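Local coordinates for quinoline 2-oxidoreductase large subunit (Pseudomonas putida, PDB 1T3Q), which probably hydroxylates quinoline at carbon 2, as the subunit of a molybdenum hydroxylase that carries the molybdopterin cytosine dinucleotide cofactor, at residues B[15-20]-B[670-675]; B[20-25]-B[510-515]; B[224-229]-B[502-507]; B[496-501]-B[530-535]. One frame throughout, in Å; residues are numbered along the deposited sequence.

Interaction 1: B[15-20]-B[670-675]. With MCN (pterin cytosine dinucleotide), chain N.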
# COMPACT_ATOMS: atom_id res chain seq x y z
N GLY B 15 25.48 -21.95 -5.52
CA GLY B 15 26.91 -22.06 -5.79
C GLY B 15 27.39 -21.09 -6.85
O GLY B 15 28.59 -20.94 -7.07
N THR B 16 26.45 -20.41 -7.50
CA THR B 16 26.80 -19.45 -8.54
C THR B 16 26.55 -18.02 -8.06
O THR B 16 25.61 -17.76 -7.30
CB THR B 16 26.00 -19.70 -9.84
OG1 THR B 16 24.61 -19.42 -9.63
CG2 THR B 16 26.16 -21.16 -10.27
N SER B 17 27.40 -17.10 -8.51
CA SER B 17 27.29 -15.70 -8.11
C SER B 17 26.29 -14.91 -8.95
O SER B 17 26.67 -14.02 -9.71
CB SER B 17 28.66 -15.03 -8.16
OG SER B 17 29.51 -15.58 -7.17
N VAL B 18 25.01 -15.23 -8.78
CA VAL B 18 23.94 -14.54 -9.49
C VAL B 18 23.92 -13.07 -9.06
O VAL B 18 24.06 -12.77 -7.87
CB VAL B 18 22.56 -15.20 -9.16
CG1 VAL B 18 21.42 -14.35 -9.69
CG2 VAL B 18 22.51 -16.60 -9.75
N LEU B 19 23.77 -12.16 -10.02
CA LEU B 19 23.72 -10.74 -9.70
C LEU B 19 22.45 -10.45 -8.91
O LEU B 19 21.39 -11.02 -9.19
CB LEU B 19 23.75 -9.90 -10.99
CG LEU B 19 25.04 -10.05 -11.80
CD1 LEU B 19 25.02 -9.11 -12.99
CD2 LEU B 19 26.25 -9.76 -10.91
N ARG B 20 22.55 -9.57 -7.93
CA ARG B 20 21.41 -9.25 -7.07
C ARG B 20 20.25 -8.57 -7.77
O ARG B 20 20.41 -7.54 -8.41
CB ARG B 20 21.87 -8.41 -5.88
CG ARG B 20 23.04 -9.01 -5.11
CD ARG B 20 23.07 -8.49 -3.68
NE ARG B 20 22.73 -7.07 -3.63
CZ ARG B 20 22.39 -6.42 -2.53
NH1 ARG B 20 22.09 -5.13 -2.58
NH2 ARG B 20 22.35 -7.07 -1.37
N ILE B 670 25.82 -20.30 -1.25
CA ILE B 670 24.71 -20.12 -2.18
C ILE B 670 25.15 -19.17 -3.28
O ILE B 670 24.96 -19.43 -4.47
CB ILE B 670 23.49 -19.49 -1.48
CG1 ILE B 670 23.03 -20.38 -0.32
CG2 ILE B 670 22.35 -19.29 -2.48
CD1 ILE B 670 21.98 -19.71 0.56
N ASN B 671 25.78 -18.07 -2.87
CA ASN B 671 26.23 -17.03 -3.78
C ASN B 671 27.59 -16.54 -3.30
O ASN B 671 27.68 -15.68 -2.42
CB ASN B 671 25.20 -15.89 -3.78
CG ASN B 671 25.42 -14.90 -4.90
OD1 ASN B 671 26.48 -14.30 -5.01
ND2 ASN B 671 24.40 -14.72 -5.74
N PRO B 672 28.69 -17.09 -3.86
CA PRO B 672 30.04 -16.69 -3.47
C PRO B 672 30.26 -15.18 -3.45
O PRO B 672 30.91 -14.67 -2.54
CB PRO B 672 30.91 -17.40 -4.51
CG PRO B 672 30.13 -18.66 -4.79
CD PRO B 672 28.72 -18.12 -4.92
N MET B 673 29.74 -14.48 -4.44
CA MET B 673 29.87 -13.03 -4.50
C MET B 673 29.28 -12.38 -3.24
O MET B 673 29.92 -11.53 -2.60
CB MET B 673 29.14 -12.49 -5.73
CG MET B 673 29.22 -10.98 -5.89
SD MET B 673 28.27 -10.40 -7.32
CE MET B 673 26.59 -10.52 -6.63
N ILE B 674 28.07 -12.77 -2.90
CA ILE B 674 27.40 -12.22 -1.72
C ILE B 674 28.13 -12.59 -0.44
O ILE B 674 28.27 -11.76 0.46
CB ILE B 674 25.92 -12.68 -1.69
CG1 ILE B 674 25.13 -11.88 -2.73
CG2 ILE B 674 25.32 -12.47 -0.29
CD1 ILE B 674 23.72 -12.36 -2.96
N VAL B 675 28.62 -13.83 -0.36
CA VAL B 675 29.36 -14.27 0.82
C VAL B 675 30.61 -13.42 1.01
O VAL B 675 30.94 -13.03 2.13
CB VAL B 675 29.76 -15.76 0.71
CG1 VAL B 675 30.71 -16.13 1.83
CG2 VAL B 675 28.52 -16.64 0.76
N1 MCN N . 25.05 -16.75 2.25
C2 MCN N . 25.29 -17.57 1.11
N3 MCN N . 25.72 -18.85 1.43
C4 MCN N . 25.92 -19.36 2.71
C5 MCN N . 25.67 -18.47 3.85
C6 MCN N . 25.23 -17.18 3.62
O2 MCN N . 25.16 -17.14 -0.01
N4 MCN N . 26.32 -20.60 2.90
C1' MCN N . 24.53 -15.30 1.93
C2D MCN N . 22.94 -15.20 2.06
O2' MCN N . 22.41 -14.25 1.07
C3' MCN N . 22.74 -14.79 3.51
C4D MCN N . 23.88 -13.85 3.80
O4D MCN N . 24.99 -14.28 2.86
O3' MCN N . 21.43 -14.13 3.66
C5' MCN N . 24.28 -13.72 5.29
O5' MCN N . 24.47 -15.03 5.75
PA MCN N . 23.73 -15.68 6.99
O1A MCN N . 22.78 -16.69 6.43
O2A MCN N . 24.85 -16.08 7.93
O3A MCN N . 22.93 -14.61 7.92
PB MCN N . 21.53 -13.85 7.69
O1B MCN N . 20.62 -14.29 8.78
O2B MCN N . 21.05 -14.01 6.28
O3B MCN N . 21.92 -12.30 7.87
C10 MCN N . 22.02 -11.73 9.15
C9' MCN N . 23.49 -11.56 9.40
C8' MCN N . 23.57 -10.86 10.77
S8' MCN N . 22.92 -11.79 12.15
C7' MCN N . 24.11 -9.66 11.01
S7' MCN N . 24.18 -8.85 12.60
C6' MCN N . 24.65 -8.85 9.78
C7 MCN N . 25.08 -9.77 8.67
O9' MCN N . 24.03 -10.66 8.32
N5' MCN N . 23.59 -7.81 9.48
C4A MCN N . 23.83 -7.29 8.15
N8' MCN N . 25.45 -8.99 7.45
C4B MCN N . 24.73 -7.78 7.18
N1' MCN N . 24.94 -7.25 5.89
C2' MCN N . 24.18 -6.16 5.59
N2' MCN N . 24.35 -5.61 4.37
N3' MCN N . 23.26 -5.63 6.46
C4' MCN N . 22.98 -6.13 7.79
O4' MCN N . 22.15 -5.60 8.49
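With CG anti to the backbone N (chi1 -168°), the carboxamide of Asn671 is carried up against the backbone of Ser17 and Val18, while Ser17 OG, lying beside its own backbone N (chi1 -67°), is turned onto the first turn of the helix that begins at Pro672. Asn671 ND2 donates to Val18 O at 2.9 Å; the acceptor lies close to the amide plane, and the bond enters in the carbonyl plane on a lone pair. Gln516 OE1 is a second acceptor for the same ND2. The oxygen end of this amide serves the helix: Asn671 OD1 receives Ile674 N at 3.1 Å, the donor standing above the carbonyl plane. Asn671 is therefore the N-cap of helix 672-692, and this helix start also reads the cofactor's base. Ile670 N gives an almost straight bond to N3 of the cytosine at 3.0 Å, and Asn671 N bonds to its O2. Were Asn671 an alanine, Val18 O and Ile674 N would both lose a partner, and segment 15-20 would probably be less firmly fixed beside the base-binding turn. Ser17, the centre of an inverse gamma turn, accepts Met673 N on OG at 3.0 Å. Farther back, Gly15 N bonds to Ile670 O at 2.8 Å. Met673 runs out extended to SD, which lies beside Leu19 CD2, and the bend at its last torsion brings CE to 3.6 Å from Val18 O. Arg20 lays its CD against Ile674 CD1 at 4.0 Å, and its guanidinium runs on to Asp23 and to the backbone of Gln106 of the small subunit.

Interaction 2: B[20-25]-B[510-515]. With MCN (pterin cytosine dinucleotide), chain N.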
# COMPACT_ATOMS: atom_id res chain seq x y z
N ARG B 20 22.55 -9.57 -7.93
CA ARG B 20 21.41 -9.25 -7.07
C ARG B 20 20.25 -8.57 -7.77
O ARG B 20 20.41 -7.54 -8.41
CB ARG B 20 21.87 -8.41 -5.88
CG ARG B 20 23.04 -9.01 -5.11
CD ARG B 20 23.07 -8.49 -3.68
NE ARG B 20 22.73 -7.07 -3.63
CZ ARG B 20 22.39 -6.42 -2.53
NH1 ARG B 20 22.09 -5.13 -2.58
NH2 ARG B 20 22.35 -7.07 -1.37
N ARG B 21 19.05 -9.14 -7.62
CA ARG B 21 17.89 -8.54 -8.25
C ARG B 21 17.46 -7.24 -7.56
O ARG B 21 16.82 -6.39 -8.18
CB ARG B 21 16.72 -9.55 -8.27
CG ARG B 21 16.43 -10.22 -6.95
CD ARG B 21 15.42 -11.35 -7.13
NE ARG B 21 15.90 -12.40 -8.03
CZ ARG B 21 15.22 -13.51 -8.33
NH1 ARG B 21 15.73 -14.40 -9.16
NH2 ARG B 21 14.03 -13.72 -7.79
N GLU B 22 17.83 -7.06 -6.30
CA GLU B 22 17.45 -5.84 -5.60
C GLU B 22 18.29 -4.62 -5.98
O GLU B 22 17.87 -3.48 -5.78
CB GLU B 22 17.50 -6.03 -4.08
CG GLU B 22 18.83 -6.51 -3.53
CD GLU B 22 18.88 -8.02 -3.35
OE1 GLU B 22 18.72 -8.75 -4.36
OE2 GLU B 22 19.07 -8.49 -2.21
N ASP B 23 19.47 -4.85 -6.55
CA ASP B 23 20.37 -3.77 -6.93
C ASP B 23 19.80 -2.71 -7.85
O ASP B 23 20.10 -1.53 -7.69
CB ASP B 23 21.64 -4.32 -7.59
CG ASP B 23 22.60 -4.95 -6.60
OD1 ASP B 23 22.26 -5.04 -5.39
OD2 ASP B 23 23.70 -5.36 -7.03
N THR B 24 18.96 -3.11 -8.80
CA THR B 24 18.42 -2.15 -9.75
C THR B 24 17.60 -1.04 -9.12
O THR B 24 17.78 0.13 -9.45
CB THR B 24 17.62 -2.87 -10.86
OG1 THR B 24 18.47 -3.84 -11.48
CG2 THR B 24 17.17 -1.87 -11.92
N ARG B 25 16.70 -1.37 -8.19
CA ARG B 25 15.93 -0.31 -7.57
C ARG B 25 16.79 0.49 -6.60
O ARG B 25 16.59 1.69 -6.42
CB ARG B 25 14.69 -0.87 -6.85
CG ARG B 25 14.95 -1.67 -5.58
CD ARG B 25 13.60 -1.99 -4.90
NE ARG B 25 13.73 -2.83 -3.71
CZ ARG B 25 13.99 -4.13 -3.73
NH1 ARG B 25 14.16 -4.76 -4.89
NH2 ARG B 25 14.06 -4.81 -2.59
N HIS B 510 18.88 -11.75 0.68
CA HIS B 510 17.86 -12.80 0.70
C HIS B 510 16.98 -12.86 -0.55
O HIS B 510 16.63 -13.93 -1.03
CB HIS B 510 16.92 -12.60 1.90
CG HIS B 510 17.60 -12.70 3.22
ND1 HIS B 510 17.00 -12.31 4.40
CD2 HIS B 510 18.83 -13.16 3.57
CE1 HIS B 510 17.82 -12.53 5.41
NE2 HIS B 510 18.94 -13.04 4.93
N GLU B 511 16.60 -11.69 -1.04
CA GLU B 511 15.75 -11.58 -2.20
C GLU B 511 16.35 -12.33 -3.39
O GLU B 511 15.63 -12.81 -4.27
CB GLU B 511 15.55 -10.09 -2.52
CG GLU B 511 14.65 -9.78 -3.68
CD GLU B 511 14.28 -8.31 -3.72
OE1 GLU B 511 13.85 -7.83 -4.79
OE2 GLU B 511 14.42 -7.63 -2.67
N THR B 512 17.67 -12.45 -3.40
CA THR B 512 18.34 -13.16 -4.48
C THR B 512 18.71 -14.59 -4.08
O THR B 512 18.34 -15.54 -4.77
CB THR B 512 19.63 -12.40 -4.91
OG1 THR B 512 19.26 -11.13 -5.46
CG2 THR B 512 20.41 -13.19 -5.95
N THR B 513 19.39 -14.75 -2.96
CA THR B 513 19.81 -16.08 -2.53
C THR B 513 18.69 -17.06 -2.19
O THR B 513 18.82 -18.25 -2.45
CB THR B 513 20.80 -16.00 -1.35
OG1 THR B 513 20.24 -15.21 -0.29
CG2 THR B 513 22.11 -15.38 -1.80
N LEU B 514 17.59 -16.57 -1.62
CA LEU B 514 16.50 -17.48 -1.30
C LEU B 514 15.86 -17.98 -2.60
O LEU B 514 15.34 -19.10 -2.65
CB LEU B 514 15.45 -16.79 -0.41
CG LEU B 514 15.94 -16.38 0.99
CD1 LEU B 514 14.79 -15.75 1.77
CD2 LEU B 514 16.50 -17.59 1.73
N ALA B 515 15.90 -17.16 -3.64
CA ALA B 515 15.33 -17.55 -4.92
C ALA B 515 16.18 -18.66 -5.52
O ALA B 515 15.66 -19.59 -6.14
CB ALA B 515 15.29 -16.35 -5.88
N1 MCN N . 25.05 -16.75 2.25
C2 MCN N . 25.29 -17.57 1.11
N3 MCN N . 25.72 -18.85 1.43
C4 MCN N . 25.92 -19.36 2.71
C5 MCN N . 25.67 -18.47 3.85
C6 MCN N . 25.23 -17.18 3.62
O2 MCN N . 25.16 -17.14 -0.01
N4 MCN N . 26.32 -20.60 2.90
C1' MCN N . 24.53 -15.30 1.93
C2D MCN N . 22.94 -15.20 2.06
O2' MCN N . 22.41 -14.25 1.07
C3' MCN N . 22.74 -14.79 3.51
C4D MCN N . 23.88 -13.85 3.80
O4D MCN N . 24.99 -14.28 2.86
O3' MCN N . 21.43 -14.13 3.66
C5' MCN N . 24.28 -13.72 5.29
O5' MCN N . 24.47 -15.03 5.75
PA MCN N . 23.73 -15.68 6.99
O1A MCN N . 22.78 -16.69 6.43
O2A MCN N . 24.85 -16.08 7.93
O3A MCN N . 22.93 -14.61 7.92
PB MCN N . 21.53 -13.85 7.69
O1B MCN N . 20.62 -14.29 8.78
O2B MCN N . 21.05 -14.01 6.28
O3B MCN N . 21.92 -12.30 7.87
C10 MCN N . 22.02 -11.73 9.15
C9' MCN N . 23.49 -11.56 9.40
C8' MCN N . 23.57 -10.86 10.77
S8' MCN N . 22.92 -11.79 12.15
C7' MCN N . 24.11 -9.66 11.01
S7' MCN N . 24.18 -8.85 12.60
C6' MCN N . 24.65 -8.85 9.78
C7 MCN N . 25.08 -9.77 8.67
O9' MCN N . 24.03 -10.66 8.32
N5' MCN N . 23.59 -7.81 9.48
C4A MCN N . 23.83 -7.29 8.15
N8' MCN N . 25.45 -8.99 7.45
C4B MCN N . 24.73 -7.78 7.18
N1' MCN N . 24.94 -7.25 5.89
C2' MCN N . 24.18 -6.16 5.59
N2' MCN N . 24.35 -5.61 4.37
N3' MCN N . 23.26 -5.63 6.46
C4' MCN N . 22.98 -6.13 7.79
O4' MCN N . 22.15 -5.60 8.49
O HOH W 1 12.97 -12.42 -5.45
O HOH W 2 17.34 -9.08 0.02
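Thr512 OG1 is held by two neighbouring residues of segment 20-25: it accepts Arg21 N at 2.9 Å and donates to Glu22 OE1 at 2.7 Å, on the syn side of the carboxylate. Glu22 folds back to reach it, with CG between the backbone N and the carbonyl carbon (chi1 56°) and a second bend at chi2. Its CG thereby rests over one face of the Arg20 guanidinium, whose NE and NH1 both hold Asp23 OD1. A water joins Glu22 OE2 to Glu511 N. Glu511 reaches out extended and meets Arg25 end-on, nearly coplanar: Arg25 NH2 lies 2.8 Å from Glu511 OE2, on its syn lone pair, and NH1 3.1 Å from OE1. Asp250 is a second carboxylate partner of Arg25. With an alanine in place of Glu511, the Arg25 guanidinium would probably be left to Asp250 and freer to turn. Arg21 passes alongside the helix, its CD 3.2 Å from Glu511 O, and Ala515 CB sits over one face of its guanidinium, 3.5 Å from NH2. Beyond this, Arg21 is held by Ala526 O and Val529 O. At the start of the same helix, His510 NE2 donates to the cofactor phosphate oxygen O2B at 2.7 Å; the N-terminal segment thus packs on the first turns of a helix that begins at the cofactor's diphosphate, part of the pterin cytosine dinucleotide site.

Interaction 3: B[224-229]-B[502-507]; sequences QMPSFV and SLASSG. With MCN (pterin cytosine dinucleotide), chain N.
Gln224 and Ala504 bring their CA atoms to 5.1 Å as the two segments run past each other in nearly opposite directions, 161° apart, with no direct hydrogen bond between them. The one apolar side-chain pair is Ala504 with Pro226; the rest of the contact is carbonyl oxygens and polar side chains. Ala504 points its methyl at segment 224-229, and CB meets Pro226 CD at 3.6 Å and Gln224 O at 3.8 Å. The proline ring reaches farther along with CG, 3.8 Å from Ser502 O. That carbonyl is served through a water, which donates to Ser502 O at 2.9 Å and accepts from Ser227 N. Pro226 opens helix 226-237, with Met225 at the N-cap position; the lack of an N-H on proline costs nothing there, because the first-turn N-H groups have no carbonyl of the same helix to meet. The contact brings together the two regions assigned to the molybdopterin cofactor-binding family. Gln224, at one end of the contact, reaches the molybdenum centre, and 502-507 runs on to the pterin. In the Gln224 carboxamide, OE1 accepts Gly256 N, and NE2 donates to Ala544 O and to an oxygen of the dioxosulfidomolybdenum ion. Ser506, near the CG of Gln224, turns its hydroxyl to the pterin instead. With OG between the backbone N and the carbonyl carbon (chi1 51°), it lies 2.6 Å from O4' of the cofactor in a short hydrogen bond. Gly507 follows at a positive phi of 114° and runs so close to the pterin amino group that a side chain would collide with it, Gly507 C lying 3.4 Å from N2' of the cofactor.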
# COMPACT_ATOMS: atom_id res chain seq x y z
N GLN B 224 14.43 -6.58 11.71
CA GLN B 224 14.98 -7.84 11.21
C GLN B 224 14.10 -8.99 11.70
O GLN B 224 14.30 -10.14 11.31
CB GLN B 224 16.41 -8.05 11.73
CG GLN B 224 17.33 -6.86 11.52
CD GLN B 224 18.72 -7.08 12.09
OE1 GLN B 224 19.37 -6.13 12.53
NE2 GLN B 224 19.19 -8.33 12.08
N MET B 225 13.12 -8.67 12.55
CA MET B 225 12.23 -9.70 13.13
C MET B 225 10.75 -9.29 13.12
O MET B 225 10.15 -9.09 14.18
CB MET B 225 12.68 -9.98 14.57
CG MET B 225 14.16 -10.34 14.72
SD MET B 225 14.73 -10.40 16.45
CE MET B 225 13.88 -11.90 17.04
N PRO B 226 10.12 -9.20 11.94
CA PRO B 226 8.71 -8.80 11.85
C PRO B 226 7.67 -9.61 12.63
O PRO B 226 6.79 -9.03 13.27
CB PRO B 226 8.45 -8.79 10.34
CG PRO B 226 9.39 -9.83 9.84
CD PRO B 226 10.65 -9.57 10.61
N SER B 227 7.76 -10.94 12.58
CA SER B 227 6.80 -11.78 13.30
C SER B 227 6.90 -11.54 14.80
O SER B 227 5.90 -11.54 15.52
CB SER B 227 7.04 -13.26 13.00
OG SER B 227 6.81 -13.55 11.63
N PHE B 228 8.13 -11.35 15.27
CA PHE B 228 8.42 -11.09 16.68
C PHE B 228 7.78 -9.78 17.12
O PHE B 228 7.13 -9.70 18.16
CB PHE B 228 9.94 -11.04 16.88
CG PHE B 228 10.37 -10.41 18.16
CD1 PHE B 228 10.22 -11.07 19.38
CD2 PHE B 228 10.97 -9.15 18.16
CE1 PHE B 228 10.67 -10.49 20.57
CE2 PHE B 228 11.41 -8.56 19.35
CZ PHE B 228 11.26 -9.24 20.56
N VAL B 229 7.96 -8.73 16.31
CA VAL B 229 7.40 -7.43 16.63
C VAL B 229 5.87 -7.50 16.71
O VAL B 229 5.27 -6.96 17.64
CB VAL B 229 7.82 -6.37 15.58
CG1 VAL B 229 7.11 -5.04 15.85
CG2 VAL B 229 9.33 -6.17 15.64
N SER B 502 9.45 -15.40 6.22
CA SER B 502 9.31 -14.63 7.44
C SER B 502 10.65 -13.92 7.70
O SER B 502 10.77 -13.10 8.60
CB SER B 502 8.97 -15.58 8.58
OG SER B 502 9.69 -16.80 8.43
N LEU B 503 11.64 -14.27 6.89
CA LEU B 503 12.97 -13.67 6.99
C LEU B 503 12.89 -12.23 6.48
O LEU B 503 12.25 -11.97 5.46
CB LEU B 503 13.96 -14.47 6.13
CG LEU B 503 14.89 -15.52 6.74
CD1 LEU B 503 14.33 -16.07 8.03
CD2 LEU B 503 15.12 -16.63 5.72
N ALA B 504 13.53 -11.31 7.19
CA ALA B 504 13.54 -9.91 6.78
C ALA B 504 14.97 -9.53 6.43
O ALA B 504 15.90 -9.84 7.16
CB ALA B 504 13.02 -9.03 7.91
N SER B 505 15.14 -8.87 5.29
CA SER B 505 16.47 -8.48 4.83
C SER B 505 16.86 -7.05 5.19
O SER B 505 16.01 -6.17 5.24
CB SER B 505 16.55 -8.65 3.30
OG SER B 505 17.83 -8.29 2.81
N SER B 506 18.14 -6.85 5.46
CA SER B 506 18.66 -5.52 5.76
C SER B 506 19.94 -5.33 4.94
O SER B 506 20.88 -4.67 5.38
CB SER B 506 18.93 -5.34 7.27
OG SER B 506 19.72 -6.39 7.80
N GLY B 507 19.94 -5.94 3.75
CA GLY B 507 21.07 -5.83 2.85
C GLY B 507 21.86 -7.10 2.58
O GLY B 507 22.74 -7.09 1.71
N1 MCN N . 25.05 -16.75 2.25
C2 MCN N . 25.29 -17.57 1.11
N3 MCN N . 25.72 -18.85 1.43
C4 MCN N . 25.92 -19.36 2.71
C5 MCN N . 25.67 -18.47 3.85
C6 MCN N . 25.23 -17.18 3.62
O2 MCN N . 25.16 -17.14 -0.01
N4 MCN N . 26.32 -20.60 2.90
C1' MCN N . 24.53 -15.30 1.93
C2D MCN N . 22.94 -15.20 2.06
O2' MCN N . 22.41 -14.25 1.07
C3' MCN N . 22.74 -14.79 3.51
C4D MCN N . 23.88 -13.85 3.80
O4D MCN N . 24.99 -14.28 2.86
O3' MCN N . 21.43 -14.13 3.66
C5' MCN N . 24.28 -13.72 5.29
O5' MCN N . 24.47 -15.03 5.75
PA MCN N . 23.73 -15.68 6.99
O1A MCN N . 22.78 -16.69 6.43
O2A MCN N . 24.85 -16.08 7.93
O3A MCN N . 22.93 -14.61 7.92
PB MCN N . 21.53 -13.85 7.69
O1B MCN N . 20.62 -14.29 8.78
O2B MCN N . 21.05 -14.01 6.28
O3B MCN N . 21.92 -12.30 7.87
C10 MCN N . 22.02 -11.73 9.15
C9' MCN N . 23.49 -11.56 9.40
C8' MCN N . 23.57 -10.86 10.77
S8' MCN N . 22.92 -11.79 12.15
C7' MCN N . 24.11 -9.66 11.01
S7' MCN N . 24.18 -8.85 12.60
C6' MCN N . 24.65 -8.85 9.78
C7 MCN N . 25.08 -9.77 8.67
O9' MCN N . 24.03 -10.66 8.32
N5' MCN N . 23.59 -7.81 9.48
C4A MCN N . 23.83 -7.29 8.15
N8' MCN N . 25.45 -8.99 7.45
C4B MCN N . 24.73 -7.78 7.18
N1' MCN N . 24.94 -7.25 5.89
C2' MCN N . 24.18 -6.16 5.59
N2' MCN N . 24.35 -5.61 4.37
N3' MCN N . 23.26 -5.63 6.46
C4' MCN N . 22.98 -6.13 7.79
O4' MCN N . 22.15 -5.60 8.49
O HOH W 3 10.11 -12.52 11.32

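Interaction 4: B[496-501]-B[530-535]; sequences KVTVTT and VIQAGS
Val499 is bonded through both backbone groups to the neighbouring strand: its N gives to Val530 O at 2.9 Å, almost head-on to the carbonyl, and its O takes Gln532 N. On either side the parallel pattern continues, with Val530 N donating to Val497 O at 3.0 Å and Thr501 N to Gln532 O at 2.9 Å. Thr498 and Thr500 turn their backbone bonds to the other neighbour, pairing with Arg490 and Thr488 of strand 486-491. On the face bearing Thr498, Thr500, Val530 and Gln532, the extended Gln532 lays its carboxamide beside Thr498, CD being 3.5 Å from Thr498 CG2, and NE2 donates to Thr500 OG1 at 3.0 Å along a bent path. That amide nitrogen also reaches Lys537 O of the second subunit, and Asn538 ND2 of the second subunit is another partner of Thr500 OG1, so this polar cluster lies at the dimer contact. Thr498 OG1 is taken up by Asp492. The opposite face is apolar: Ile531 CD1 packs on Val499 CB at 3.6 Å, beneath Leu514, Ala515 and Ala518 of helix 510-522. Where the strands part, Thr501 CG2 still touches Ala533 CB at 3.7 Å, and a water that accepts from Gly534 N lies 2.8 Å from Thr501 O, linking the two backbones past the last direct bond. Thr501 swings OG1 to the far side from its N (chi1 -176°), where it receives Leu503 N. Two adjacent parallel strands joined through a helix packed on one face make this a beta-alpha-beta crossover, here within a molybdopterin cofactor-binding region.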
# COMPACT_ATOMS: atom_id res chain seq x y z
N LYS B 496 5.54 -20.80 -12.75
CA LYS B 496 6.44 -19.90 -12.05
C LYS B 496 6.31 -20.23 -10.56
O LYS B 496 5.41 -20.96 -10.17
CB LYS B 496 6.07 -18.44 -12.34
CG LYS B 496 6.19 -18.07 -13.82
CD LYS B 496 7.57 -18.40 -14.36
CE LYS B 496 7.77 -17.89 -15.79
NZ LYS B 496 6.81 -18.47 -16.76
N VAL B 497 7.21 -19.70 -9.74
CA VAL B 497 7.20 -20.00 -8.31
C VAL B 497 7.16 -18.76 -7.42
O VAL B 497 7.94 -17.83 -7.60
CB VAL B 497 8.44 -20.83 -7.94
CG1 VAL B 497 8.41 -21.20 -6.47
CG2 VAL B 497 8.50 -22.09 -8.79
N THR B 498 6.26 -18.78 -6.44
CA THR B 498 6.11 -17.68 -5.48
C THR B 498 6.46 -18.18 -4.09
O THR B 498 5.79 -19.08 -3.56
CB THR B 498 4.67 -17.14 -5.47
OG1 THR B 498 4.32 -16.68 -6.78
CG2 THR B 498 4.54 -15.99 -4.47
N VAL B 499 7.51 -17.62 -3.51
CA VAL B 499 7.97 -18.00 -2.17
C VAL B 499 7.66 -16.88 -1.18
O VAL B 499 7.87 -15.70 -1.49
CB VAL B 499 9.50 -18.25 -2.16
CG1 VAL B 499 9.96 -18.63 -0.77
CG2 VAL B 499 9.85 -19.34 -3.16
N THR B 500 7.16 -17.24 -0.01
CA THR B 500 6.88 -16.26 1.02
C THR B 500 7.71 -16.64 2.24
O THR B 500 7.68 -17.78 2.70
CB THR B 500 5.38 -16.23 1.41
OG1 THR B 500 4.59 -16.00 0.24
CG2 THR B 500 5.12 -15.10 2.40
N THR B 501 8.48 -15.68 2.73
CA THR B 501 9.33 -15.94 3.88
C THR B 501 9.08 -14.96 5.02
O THR B 501 8.58 -13.85 4.83
CB THR B 501 10.81 -15.89 3.49
OG1 THR B 501 11.62 -16.25 4.61
CG2 THR B 501 11.20 -14.50 3.00
N VAL B 530 10.12 -15.84 -7.34
CA VAL B 530 10.10 -14.53 -6.70
C VAL B 530 10.00 -14.73 -5.19
O VAL B 530 9.26 -15.59 -4.71
CB VAL B 530 8.94 -13.62 -7.18
CG1 VAL B 530 7.59 -14.22 -6.80
CG2 VAL B 530 9.10 -12.25 -6.56
N ILE B 531 10.76 -13.94 -4.44
CA ILE B 531 10.75 -14.01 -2.99
C ILE B 531 9.89 -12.88 -2.42
O ILE B 531 10.14 -11.70 -2.69
CB ILE B 531 12.17 -13.91 -2.40
CG1 ILE B 531 13.05 -15.03 -2.97
CG2 ILE B 531 12.12 -14.00 -0.87
CD1 ILE B 531 12.51 -16.43 -2.70
N GLN B 532 8.89 -13.26 -1.64
CA GLN B 532 7.98 -12.31 -0.99
C GLN B 532 8.35 -12.26 0.48
O GLN B 532 8.37 -13.29 1.16
CB GLN B 532 6.53 -12.77 -1.14
CG GLN B 532 6.01 -12.68 -2.56
CD GLN B 532 4.55 -13.04 -2.67
OE1 GLN B 532 3.87 -12.60 -3.60
NE2 GLN B 532 4.05 -13.86 -1.75
N ALA B 533 8.65 -11.06 0.97
CA ALA B 533 9.02 -10.86 2.36
C ALA B 533 8.52 -9.50 2.81
O ALA B 533 8.02 -8.73 2.01
CB ALA B 533 10.53 -10.94 2.50
N GLY B 534 8.65 -9.21 4.10
CA GLY B 534 8.21 -7.91 4.58
C GLY B 534 6.74 -7.76 4.93
O GLY B 534 6.21 -6.65 4.93
N SER B 535 6.07 -8.88 5.20
CA SER B 535 4.66 -8.87 5.59
C SER B 535 4.35 -10.08 6.45
O SER B 535 4.77 -11.20 6.12
CB SER B 535 3.74 -8.89 4.38
OG SER B 535 2.39 -8.98 4.81
O HOH W 4 6.40 -11.99 4.18
O HOH W 5 9.38 -11.31 5.81

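How the interactions relate
Interactions 2 and 4 are built on one beta-alpha-beta unit: helix 510-522 follows the first strand of interaction 4 after the loop of interaction 3, receives the N-terminal segment in interaction 2, and leads back to the second strand, with Ile531 packed under Glu511 and Ala515. Interactions 1 and 2 share Arg20 and meet through Thr513, wedged against Asn671 and Ile674. Interactions 1 to 3 each touch the cofactor, at cytosine, diphosphate and pterin in turn; interaction 4 stands off it. Interaction 1, partly buried, uses capping and loop bonds. The other three are buried: charge pairs in 2, water and small groups in 3, sheet bonds in 4, with 2 and 4 also touching the second subunit.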